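Local coordinates for protein CMP-sialic acid transporter 1 (Zea mays, PDB 6I1R) that probably carries CMP-sialic acid from the cytoplasm into the Golgi in exchange for CMP, and is seen here in an outward-facing conformation with CMP bound, at residues Y34-F39 with Q226-G231; L43-V48 with T246-S251; W209-D214 with G222-R227. The protein carries 5 engineered substitutions. All coordinates share one frame; numbering follows the deposited sequence.

Contact 1: Y34-F39 with Q226-G231; sequences YATIPF and QRLFNG. With C5P (cytidine-5'-monophosphate), chain D.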
loop_
_atom_site.group_PDB
_atom_site.type_symbol
_atom_site.label_atom_id
_atom_site.label_comp_id
_atom_site.label_asym_id
_atom_site.label_seq_id
_atom_site.Cartn_x
_atom_site.Cartn_y
_atom_site.Cartn_z
ATOM N N TYR B 34 2.517 6.408 4.941
ATOM C CA TYR B 34 1.445 6.671 5.903
ATOM C C TYR B 34 1.920 6.288 7.313
ATOM O O TYR B 34 1.121 6.229 8.248
ATOM C CB TYR B 34 0.172 5.926 5.486
ATOM C CG TYR B 34 -1.132 6.454 6.039
ATOM C CD1 TYR B 34 -1.191 7.583 6.845
ATOM C CD2 TYR B 34 -2.331 5.835 5.719
ATOM C CE1 TYR B 34 -2.394 8.062 7.340
ATOM C CE2 TYR B 34 -3.543 6.303 6.200
ATOM C CZ TYR B 34 -3.576 7.421 7.015
ATOM O OH TYR B 34 -4.764 7.892 7.496
ATOM N N ALA B 35 3.214 6.011 7.463
ATOM C CA ALA B 35 3.829 5.813 8.771
ATOM C C ALA B 35 4.199 7.172 9.383
ATOM O O ALA B 35 4.171 7.331 10.602
ATOM C CB ALA B 35 5.044 4.927 8.637
ATOM N N THR B 36 4.529 8.139 8.527
ATOM C CA THR B 36 5.070 9.432 8.957
ATOM C C THR B 36 3.957 10.470 9.158
ATOM O O THR B 36 4.191 11.486 9.814
ATOM C CB THR B 36 6.092 9.961 7.940
ATOM O OG1 THR B 36 5.545 9.789 6.631
ATOM C CG2 THR B 36 7.430 9.259 8.026
ATOM N N ILE B 37 2.770 10.243 8.597
ATOM C CA ILE B 37 1.698 11.254 8.641
ATOM C C ILE B 37 1.249 11.487 10.091
ATOM O O ILE B 37 1.113 12.639 10.499
ATOM C CB ILE B 37 0.525 10.877 7.713
ATOM C CG1 ILE B 37 0.829 11.281 6.269
ATOM C CG2 ILE B 37 -0.790 11.476 8.204
ATOM C CD1 ILE B 37 -0.237 10.897 5.280
ATOM N N PRO B 38 1.011 10.411 10.869
ATOM C CA PRO B 38 0.581 10.581 12.266
ATOM C C PRO B 38 1.567 11.422 13.092
ATOM O O PRO B 38 1.148 12.127 14.010
ATOM C CB PRO B 38 0.496 9.161 12.841
ATOM C CG PRO B 38 0.264 8.307 11.630
ATOM C CD PRO B 38 1.089 8.979 10.556
ATOM N N PHE B 39 2.854 11.337 12.758
ATOM C CA PHE B 39 3.890 12.139 13.411
ATOM C C PHE B 39 3.686 13.621 13.071
ATOM O O PHE B 39 3.610 14.460 13.969
ATOM C CB PHE B 39 5.279 11.641 12.999
ATOM C CG PHE B 39 6.436 12.473 13.493
ATOM C CD1 PHE B 39 6.931 12.314 14.779
ATOM C CD2 PHE B 39 7.041 13.405 12.664
ATOM C CE1 PHE B 39 7.999 13.076 15.227
ATOM C CE2 PHE B 39 8.110 14.166 13.113
ATOM C CZ PHE B 39 8.586 14.001 14.393
ATOM N N GLN B 226 15.295 11.528 7.444
ATOM C CA GLN B 226 15.712 11.801 6.063
ATOM C C GLN B 226 14.555 11.482 5.105
ATOM O O GLN B 226 14.260 12.248 4.187
ATOM C CB GLN B 226 16.954 10.972 5.727
ATOM C CG GLN B 226 17.628 11.356 4.418
ATOM C CD GLN B 226 18.796 10.455 4.101
ATOM O OE1 GLN B 226 18.681 9.230 4.098
ATOM N NE2 GLN B 226 19.940 11.059 3.823
ATOM N N ARG B 227 13.895 10.357 5.356
ATOM C CA ARG B 227 12.826 9.827 4.504
ATOM C C ARG B 227 11.527 10.627 4.692
ATOM O O ARG B 227 10.622 10.545 3.858
ATOM C CB ARG B 227 12.613 8.351 4.862
ATOM C CG ARG B 227 11.700 7.578 3.922
ATOM C CD ARG B 227 11.756 6.086 4.199
ATOM N NE ARG B 227 11.342 5.742 5.556
ATOM C CZ ARG B 227 12.167 5.542 6.583
ATOM N NH1 ARG B 227 11.676 5.205 7.764
ATOM N NH2 ARG B 227 13.473 5.679 6.434
ATOM N N LEU B 228 11.463 11.424 5.760
ATOM C CA LEU B 228 10.209 11.971 6.310
ATOM C C LEU B 228 9.354 12.654 5.232
ATOM O O LEU B 228 8.131 12.555 5.283
ATOM C CB LEU B 228 10.550 12.965 7.424
ATOM C CG LEU B 228 9.381 13.381 8.318
ATOM C CD1 LEU B 228 9.353 12.555 9.597
ATOM C CD2 LEU B 228 9.451 14.864 8.649
ATOM N N PHE B 229 9.977 13.349 4.283
ATOM C CA PHE B 229 9.237 14.193 3.329
ATOM C C PHE B 229 9.028 13.473 1.988
ATOM O O PHE B 229 8.384 14.029 1.099
ATOM C CB PHE B 229 9.968 15.524 3.119
ATOM C CG PHE B 229 9.494 16.663 3.989
ATOM C CD1 PHE B 229 9.250 16.477 5.342
ATOM C CD2 PHE B 229 9.316 17.931 3.456
ATOM C CE1 PHE B 229 8.819 17.530 6.136
ATOM C CE2 PHE B 229 8.889 18.984 4.253
ATOM C CZ PHE B 229 8.643 18.781 5.592
ATOM N N ASN B 230 9.540 12.253 1.834
ATOM C CA ASN B 230 9.544 11.586 0.522
ATOM C C ASN B 230 8.106 11.392 0.019
ATOM O O ASN B 230 7.206 11.044 0.786
ATOM C CB ASN B 230 10.286 10.246 0.552
ATOM C CG ASN B 230 11.792 10.388 0.464
ATOM O OD1 ASN B 230 12.303 11.349 -0.107
ATOM N ND2 ASN B 230 12.513 9.425 1.012
ATOM N N GLY B 231 7.909 11.652 -1.273
ATOM C CA GLY B 231 6.643 11.383 -1.958
ATOM C C GLY B 231 5.532 12.350 -1.578
ATOM O O GLY B 231 4.419 12.231 -2.098
HETATM O O3P C5P D . -3.073 10.980 17.699
HETATM P P C5P D . -2.784 9.500 17.770
HETATM O O1P C5P D . -3.890 8.679 18.389
HETATM O O2P C5P D . -2.210 8.914 16.502
HETATM O "O5'" C5P D . -1.578 9.391 18.832
HETATM C "C5'" C5P D . -0.297 8.912 18.426
HETATM C "C4'" C5P D . 0.049 7.657 19.217
HETATM O "O4'" C5P D . -0.387 6.499 18.500
HETATM C "C3'" C5P D . 1.550 7.536 19.434
HETATM O "O3'" C5P D . 1.845 7.611 20.834
HETATM C "C2'" C5P D . 1.962 6.207 18.814
HETATM O "O2'" C5P D . 2.551 5.310 19.765
HETATM C "C1'" C5P D . 0.690 5.592 18.250
HETATM N N1 C5P D . 0.841 5.379 16.808
HETATM C C2 C5P D . 1.719 4.384 16.332
HETATM N N3 C5P D . 1.863 4.181 15.005
HETATM C C4 C5P D . 1.168 4.932 14.122
HETATM C C5 C5P D . 0.300 5.917 14.577
HETATM C C6 C5P D . 0.149 6.127 15.943
HETATM O O2 C5P D . 2.365 3.685 17.143
HETATM N N4 C5P D . 1.319 4.723 12.792
#
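Leu-228 reaches across to Thr-36 and Phe-39 in a small apolar contact. From CB, CG lies anti to the backbone N (chi1 -166°), which carries the fork toward Thr-36 and Phe-39. The CD1 branch does the touching. It lies 3.9 Å from Phe-39 CD2 and also approaches Phe-39 CE2, and the two side chains cross at about a right angle. The same methyl meets Thr-36 CG2 at 4.1 Å. The other branch, CD2, turns back to the edge of the Phe-229 ring, in its plane. Thr-36 CG2 faces the leucine, while Thr-36 OG1 is hydrogen-bonded to Asp-33 O and Tyr-232 OH. On the 226-231 side, a type I beta turn from Arg-227 to Asn-230 carries Leu-228. On the other side, Pro-38 belongs to the CMP pocket, and its CB lies 3.7 Å from C5 of the cytosine. The contact thus joins the N-terminal part of helix 37-59, beside the nucleotide, to the turn that begins at Arg-227. Ile-37 points away from this turn and packs on helix 234-256, while Phe-39 also touches Asn-206 and Met-207 of helix 191-216.

Contact 2: L43-V48 with T246-S251; sequences LFKLSV and TGLLVS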
loop_
_atom_site.group_PDB
_atom_site.type_symbol
_atom_site.label_atom_id
_atom_site.label_comp_id
_atom_site.label_asym_id
_atom_site.label_seq_id
_atom_site.Cartn_x
_atom_site.Cartn_y
_atom_site.Cartn_z
ATOM N N LEU B 43 2.474 16.738 15.389
ATOM C CA LEU B 43 3.310 17.941 15.450
ATOM C C LEU B 43 2.448 19.178 15.156
ATOM O O LEU B 43 2.595 20.211 15.808
ATOM C CB LEU B 43 4.466 17.811 14.450
ATOM C CG LEU B 43 5.790 18.434 14.890
ATOM C CD1 LEU B 43 6.393 17.664 16.056
ATOM C CD2 LEU B 43 6.772 18.494 13.729
ATOM N N PHE B 44 1.544 19.050 14.185
ATOM C CA PHE B 44 0.600 20.116 13.828
ATOM C C PHE B 44 -0.286 20.462 15.033
ATOM O O PHE B 44 -0.483 21.638 15.331
ATOM C CB PHE B 44 -0.234 19.694 12.613
ATOM C CG PHE B 44 -1.346 20.636 12.227
ATOM C CD1 PHE B 44 -1.114 21.696 11.364
ATOM C CD2 PHE B 44 -2.633 20.452 12.710
ATOM C CE1 PHE B 44 -2.140 22.556 11.003
ATOM C CE2 PHE B 44 -3.659 21.312 12.349
ATOM C CZ PHE B 44 -3.411 22.363 11.495
ATOM N N LYS B 45 -0.814 19.448 15.716
ATOM C CA LYS B 45 -1.717 19.658 16.857
ATOM C C LYS B 45 -0.940 20.239 18.046
ATOM O O LYS B 45 -1.436 21.137 18.732
ATOM C CB LYS B 45 -2.402 18.346 17.254
ATOM C CG LYS B 45 -3.465 17.858 16.279
ATOM C CD LYS B 45 -3.467 16.357 16.056
ATOM C CE LYS B 45 -4.308 15.589 17.051
ATOM N NZ LYS B 45 -4.626 14.227 16.557
ATOM N N LEU B 46 0.260 19.713 18.290
ATOM C CA LEU B 46 1.098 20.169 19.402
ATOM C C LEU B 46 1.465 21.646 19.213
ATOM O O LEU B 46 1.450 22.415 20.176
ATOM C CB LEU B 46 2.359 19.302 19.480
ATOM C CG LEU B 46 3.483 19.849 20.361
ATOM C CD1 LEU B 46 3.033 19.967 21.809
ATOM C CD2 LEU B 46 4.726 18.981 20.256
ATOM N N SER B 47 1.813 22.027 17.985
ATOM C CA SER B 47 2.315 23.376 17.718
ATOM C C SER B 47 1.154 24.370 17.565
ATOM O O SER B 47 1.334 25.559 17.826
ATOM C CB SER B 47 3.229 23.391 16.515
ATOM O OG SER B 47 2.494 23.325 15.303
ATOM N N VAL B 48 -0.024 23.898 17.151
ATOM C CA VAL B 48 -1.206 24.770 17.050
ATOM C C VAL B 48 -1.802 24.977 18.451
ATOM O O VAL B 48 -2.351 26.042 18.742
ATOM C CB VAL B 48 -2.246 24.215 16.054
ATOM C CG1 VAL B 48 -3.644 24.769 16.291
ATOM C CG2 VAL B 48 -1.823 24.462 14.614
ATOM N N THR B 246 -9.216 17.486 12.710
ATOM C CA THR B 246 -10.213 16.613 13.337
ATOM C C THR B 246 -9.749 16.231 14.749
ATOM O O THR B 246 -10.560 16.180 15.672
ATOM C CB THR B 246 -10.506 15.381 12.468
ATOM O OG1 THR B 246 -9.275 14.717 12.178
ATOM C CG2 THR B 246 -11.211 15.731 11.174
ATOM N N GLY B 247 -8.447 16.004 14.913
ATOM C CA GLY B 247 -7.869 15.637 16.205
ATOM C C GLY B 247 -8.028 16.724 17.259
ATOM O O GLY B 247 -8.144 16.416 18.446
ATOM N N LEU B 248 -8.017 17.992 16.845
ATOM C CA LEU B 248 -8.243 19.105 17.781
ATOM C C LEU B 248 -9.721 19.138 18.191
ATOM O O LEU B 248 -10.048 19.451 19.340
ATOM C CB LEU B 248 -7.830 20.432 17.132
ATOM C CG LEU B 248 -6.329 20.639 16.920
ATOM C CD1 LEU B 248 -6.068 21.933 16.165
ATOM C CD2 LEU B 248 -5.578 20.634 18.245
ATOM N N LEU B 249 -10.600 18.814 17.246
ATOM C CA LEU B 249 -12.036 18.778 17.514
ATOM C C LEU B 249 -12.342 17.629 18.481
ATOM O O LEU B 249 -13.168 17.781 19.381
ATOM C CB LEU B 249 -12.803 18.612 16.198
ATOM C CG LEU B 249 -12.603 19.721 15.165
ATOM C CD1 LEU B 249 -13.309 19.374 13.863
ATOM C CD2 LEU B 249 -13.090 21.063 15.690
ATOM N N VAL B 250 -11.667 16.496 18.302
ATOM C CA VAL B 250 -11.852 15.354 19.197
ATOM C C VAL B 250 -11.515 15.799 20.627
ATOM O O VAL B 250 -12.255 15.484 21.558
ATOM C CB VAL B 250 -11.013 14.135 18.761
ATOM C CG1 VAL B 250 -10.977 13.053 19.832
ATOM C CG2 VAL B 250 -11.507 13.557 17.444
ATOM N N SER B 251 -10.425 16.549 20.785
ATOM C CA SER B 251 -10.005 17.026 22.105
ATOM C C SER B 251 -11.071 17.970 22.675
ATOM O O SER B 251 -11.468 17.836 23.833
ATOM C CB SER B 251 -8.650 17.689 22.049
ATOM O OG SER B 251 -7.978 17.572 23.295
HETATM O O HOH W 1 -6.276 13.980 18.775
#
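Lys-45 and Leu-248 are the closest CA pair, 6.6 Å apart, between segments 43-48 and 246-251, which belong to helices 37-59 and 234-256. The axes of the two segments pass 10.2 Å apart and cross at -58°. The side chains divide into an apolar half and a polar half. In the apolar half, Leu-248 and the inner part of Lys-45 slide past each other in opposite directions. Leu-248 CD2 rests against Lys-45 CB and CG, 4.0 Å from CG. The other leucine methyl, CD1, meets Val-48 CG1 at 3.7 Å. Val-48 divides its own branches between two neighbours: CG2 sits over the centre of the Phe-44 ring, on one face. In the polar half, the Lys-45 chain bends at chi2 (140°) and chi3 (87°). The bends bring CE and NZ over the backbone of Gly-247, with NZ 3.6 Å from Gly-247 CA. Gly-247 has no side chain on the face that meets the lysine, which is consistent with the close passage of CE and NZ. A water completes this side. It accepts from Lys-45 NZ at 2.8 Å and donates to Gly-247 O at 3.1 Å, bridging the two helices where no direct hydrogen bond joins these segments. Gly-247 O also has a weak hydrogen bond with Tyr-199 OH. Lys-45 NZ forms a salt bridge with Glu-42 and a long, weak ion pair with O3P of the bound CMP. Lys-45 is a residue of the nucleotide pocket. Its buried ammonium has a carboxylate and a water as partners and the phosphate as a distant one, which probably helps to stabilise its charge. This is consistent with a lysine that lends positive charge to the phosphate end of the pocket, while its methylenes serve as hydrocarbon in the helix packing.

Contact 3: W209-D214 with G222-R227; sequences WLIYGD and GPWWQR. With C5P (cytidine-5'-monophosphate), chain D.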
loop_
_atom_site.group_PDB
_atom_site.type_symbol
_atom_site.label_atom_id
_atom_site.label_comp_id
_atom_site.label_asym_id
_atom_site.label_seq_id
_atom_site.Cartn_x
_atom_site.Cartn_y
_atom_site.Cartn_z
ATOM N N TRP B 209 8.577 5.313 17.935
ATOM C CA TRP B 209 8.122 4.229 17.061
ATOM C C TRP B 209 9.004 4.178 15.808
ATOM O O TRP B 209 9.550 3.129 15.464
ATOM C CB TRP B 209 6.639 4.410 16.708
ATOM C CG TRP B 209 6.011 3.213 16.060
ATOM C CD1 TRP B 209 5.850 1.973 16.607
ATOM C CD2 TRP B 209 5.442 3.145 14.740
ATOM N NE1 TRP B 209 5.231 1.137 15.717
ATOM C CE2 TRP B 209 4.967 1.827 14.564
ATOM C CE3 TRP B 209 5.292 4.060 13.691
ATOM C CZ2 TRP B 209 4.355 1.408 13.383
ATOM C CZ3 TRP B 209 4.688 3.645 12.525
ATOM C CH2 TRP B 209 4.226 2.337 12.376
ATOM N N LEU B 210 9.157 5.330 15.157
ATOM C CA LEU B 210 9.955 5.445 13.931
ATOM C C LEU B 210 11.428 5.126 14.224
ATOM O O LEU B 210 12.119 4.565 13.372
ATOM C CB LEU B 210 9.803 6.860 13.359
ATOM C CG LEU B 210 8.415 7.214 12.827
ATOM C CD1 LEU B 210 8.282 8.713 12.613
ATOM C CD2 LEU B 210 8.118 6.464 11.537
ATOM N N ILE B 211 11.906 5.489 15.414
ATOM C CA ILE B 211 13.271 5.146 15.829
ATOM C C ILE B 211 13.359 3.629 16.039
ATOM O O ILE B 211 14.373 3.019 15.697
ATOM C CB ILE B 211 13.694 5.936 17.087
ATOM C CG1 ILE B 211 13.825 7.435 16.793
ATOM C CG2 ILE B 211 14.980 5.371 17.678
ATOM C CD1 ILE B 211 13.852 8.308 18.027
ATOM N N TYR B 212 12.312 3.023 16.598
ATOM C CA TYR B 212 12.292 1.572 16.778
ATOM C C TYR B 212 12.352 0.888 15.408
ATOM O O TYR B 212 13.162 -0.011 15.195
ATOM C CB TYR B 212 11.057 1.120 17.565
ATOM C CG TYR B 212 11.138 -0.298 18.070
ATOM C CD1 TYR B 212 11.848 -0.605 19.220
ATOM C CD2 TYR B 212 10.523 -1.339 17.392
ATOM C CE1 TYR B 212 11.936 -1.907 19.690
ATOM C CE2 TYR B 212 10.602 -2.645 17.848
ATOM C CZ TYR B 212 11.311 -2.931 19.001
ATOM O OH TYR B 212 11.392 -4.214 19.457
ATOM N N GLY B 213 11.507 1.341 14.483
ATOM C CA GLY B 213 11.468 0.801 13.119
ATOM C C GLY B 213 12.833 0.827 12.446
ATOM O O GLY B 213 13.198 -0.116 11.743
ATOM N N ASP B 214 13.584 1.906 12.661
ATOM C CA ASP B 214 14.940 2.025 12.119
ATOM C C ASP B 214 15.873 1.059 12.861
ATOM O O ASP B 214 16.763 0.470 12.247
ATOM C CB ASP B 214 15.449 3.469 12.194
ATOM C CG ASP B 214 14.913 4.387 11.106
ATOM O OD1 ASP B 214 14.392 3.873 10.096
ATOM O OD2 ASP B 214 15.028 5.616 11.276
ATOM N N GLY B 222 17.760 3.653 5.238
ATOM C CA GLY B 222 17.424 5.069 5.343
ATOM C C GLY B 222 16.755 5.400 6.669
ATOM O O GLY B 222 15.853 4.680 7.105
ATOM N N PRO B 223 17.192 6.491 7.323
ATOM C CA PRO B 223 16.610 6.912 8.593
ATOM C C PRO B 223 15.297 7.688 8.401
ATOM O O PRO B 223 15.113 8.369 7.390
ATOM C CB PRO B 223 17.694 7.792 9.227
ATOM C CG PRO B 223 18.355 8.445 8.044
ATOM C CD PRO B 223 18.274 7.411 6.939
ATOM N N TRP B 224 14.419 7.585 9.397
ATOM C CA TRP B 224 13.047 8.109 9.338
ATOM C C TRP B 224 13.033 9.618 9.052
ATOM O O TRP B 224 12.148 10.098 8.343
ATOM C CB TRP B 224 12.301 7.788 10.641
ATOM C CG TRP B 224 12.811 8.537 11.835
ATOM C CD1 TRP B 224 13.794 8.146 12.697
ATOM C CD2 TRP B 224 12.368 9.827 12.296
ATOM N NE1 TRP B 224 13.992 9.097 13.662
ATOM C CE2 TRP B 224 13.132 10.140 13.441
ATOM C CE3 TRP B 224 11.406 10.743 11.856
ATOM C CZ2 TRP B 224 12.959 11.330 14.147
ATOM C CZ3 TRP B 224 11.236 11.919 12.556
ATOM C CH2 TRP B 224 12.004 12.205 13.685
ATOM N N TRP B 225 13.987 10.360 9.611
ATOM C CA TRP B 225 13.993 11.828 9.493
ATOM C C TRP B 225 14.370 12.253 8.066
ATOM O O TRP B 225 13.818 13.224 7.542
ATOM C CB TRP B 225 14.905 12.475 10.547
ATOM C CG TRP B 225 16.307 11.945 10.603
ATOM C CD1 TRP B 225 16.784 10.979 11.442
ATOM C CD2 TRP B 225 17.428 12.372 9.810
ATOM N NE1 TRP B 225 18.117 10.765 11.215
ATOM C CE2 TRP B 225 18.540 11.606 10.220
ATOM C CE3 TRP B 225 17.601 13.317 8.790
ATOM C CZ2 TRP B 225 19.802 11.759 9.646
ATOM C CZ3 TRP B 225 18.848 13.468 8.223
ATOM C CH2 TRP B 225 19.933 12.698 8.648
ATOM N N GLN B 226 15.295 11.528 7.444
ATOM C CA GLN B 226 15.712 11.801 6.063
ATOM C C GLN B 226 14.555 11.482 5.105
ATOM O O GLN B 226 14.260 12.248 4.187
ATOM C CB GLN B 226 16.954 10.972 5.727
ATOM C CG GLN B 226 17.628 11.356 4.418
ATOM C CD GLN B 226 18.796 10.455 4.101
ATOM O OE1 GLN B 226 18.681 9.230 4.098
ATOM N NE2 GLN B 226 19.940 11.059 3.823
ATOM N N ARG B 227 13.895 10.357 5.356
ATOM C CA ARG B 227 12.826 9.827 4.504
ATOM C C ARG B 227 11.527 10.627 4.692
ATOM O O ARG B 227 10.622 10.545 3.858
ATOM C CB ARG B 227 12.613 8.351 4.862
ATOM C CG ARG B 227 11.700 7.578 3.922
ATOM C CD ARG B 227 11.756 6.086 4.199
ATOM N NE ARG B 227 11.342 5.742 5.556
ATOM C CZ ARG B 227 12.167 5.542 6.583
ATOM N NH1 ARG B 227 11.676 5.205 7.764
ATOM N NH2 ARG B 227 13.473 5.679 6.434
HETATM O O3P C5P D . -3.073 10.980 17.699
HETATM P P C5P D . -2.784 9.500 17.770
HETATM O O1P C5P D . -3.890 8.679 18.389
HETATM O O2P C5P D . -2.210 8.914 16.502
HETATM O "O5'" C5P D . -1.578 9.391 18.832
HETATM C "C5'" C5P D . -0.297 8.912 18.426
HETATM C "C4'" C5P D . 0.049 7.657 19.217
HETATM O "O4'" C5P D . -0.387 6.499 18.500
HETATM C "C3'" C5P D . 1.550 7.536 19.434
HETATM O "O3'" C5P D . 1.845 7.611 20.834
HETATM C "C2'" C5P D . 1.962 6.207 18.814
HETATM O "O2'" C5P D . 2.551 5.310 19.765
HETATM C "C1'" C5P D . 0.690 5.592 18.250
HETATM N N1 C5P D . 0.841 5.379 16.808
HETATM C C2 C5P D . 1.719 4.384 16.332
HETATM N N3 C5P D . 1.863 4.181 15.005
HETATM C C4 C5P D . 1.168 4.932 14.122
HETATM C C5 C5P D . 0.300 5.917 14.577
HETATM C C6 C5P D . 0.149 6.127 15.943
HETATM O O2 C5P D . 2.365 3.685 17.143
HETATM N N4 C5P D . 1.319 4.723 12.792
#
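Trp-224 and Asp-214 are brought together by their first torsions. Trp-224 CG stands between its backbone N and carbonyl carbon (chi1 69°), which lays the indole face against Leu-210 CB. Asp-214 CG lies beside its own backbone N (chi1 -79°), which turns the carboxylate toward the backbone N of Trp-224. Here helix 191-216, predicted to cross the membrane, folds back through a loop onto the short, weakly bonded helix at about 224-227, in a nucleotide-sugar transporter of the DMT clan. Trp-224 N donates to Asp-214 OD2, which accepts through its syn lone pair at 2.8 Å (N-H...O 153°). The same oxygen lies at the indole edge, near the ring plane, 3.2 Å from Trp-224 CD1. Leu-210 CB covers one indole face in a CH-pi contact, 4.2 Å from the centroid of the five-membered ring. Trp-225 CB lies over the opposite face. Leu-210 CD1 continues the packing at Trp-224 CE3. Ile-211 CG1 approaches Trp-224 NE1 obliquely. Arg-227 adds a long salt bridge, 3.8 Å from its NH1 to Asp-214 OD1. Its NH2 makes a weak hydrogen bond to Gly-222 O. Trp-209, one helical turn before Gly-213, faces the CMP pocket. N3 of the cytosine lies over one face of the Trp-209 indole, 3.6 Å from its plane and displaced toward the rim. With an alanine here, the base would probably lose its aromatic cover on this side and be freer to shift. Between Trp-209 and the CMP the closest atoms are Trp-209 CZ3 and N4 of the cytosine, 3.5 Å apart.

Overall arrangement
Along the chain the order is 34-39, 43-48, 209-214, then the overlapping 222-227 and 226-231, then 246-251. Contacts 1 and 2 share helix 37-59, with centres about 18 Å apart. Contacts 1 and 3 share helix 224-227, with centres about 9 Å apart, and touch directly, notably Phe-39 on Trp-224 and Ala-35 on Trp-209. The centres of contacts 2 and 3 are about 23 Å apart, and their nearest atoms about 8 Å. Contacts 1 and 3 sit together by the base, contact 2 by the phosphate. Helix 37-59 thus runs along the nucleotide, consistent with a part in holding both its ends. Contacts 1 and 3 also reach the second subunit.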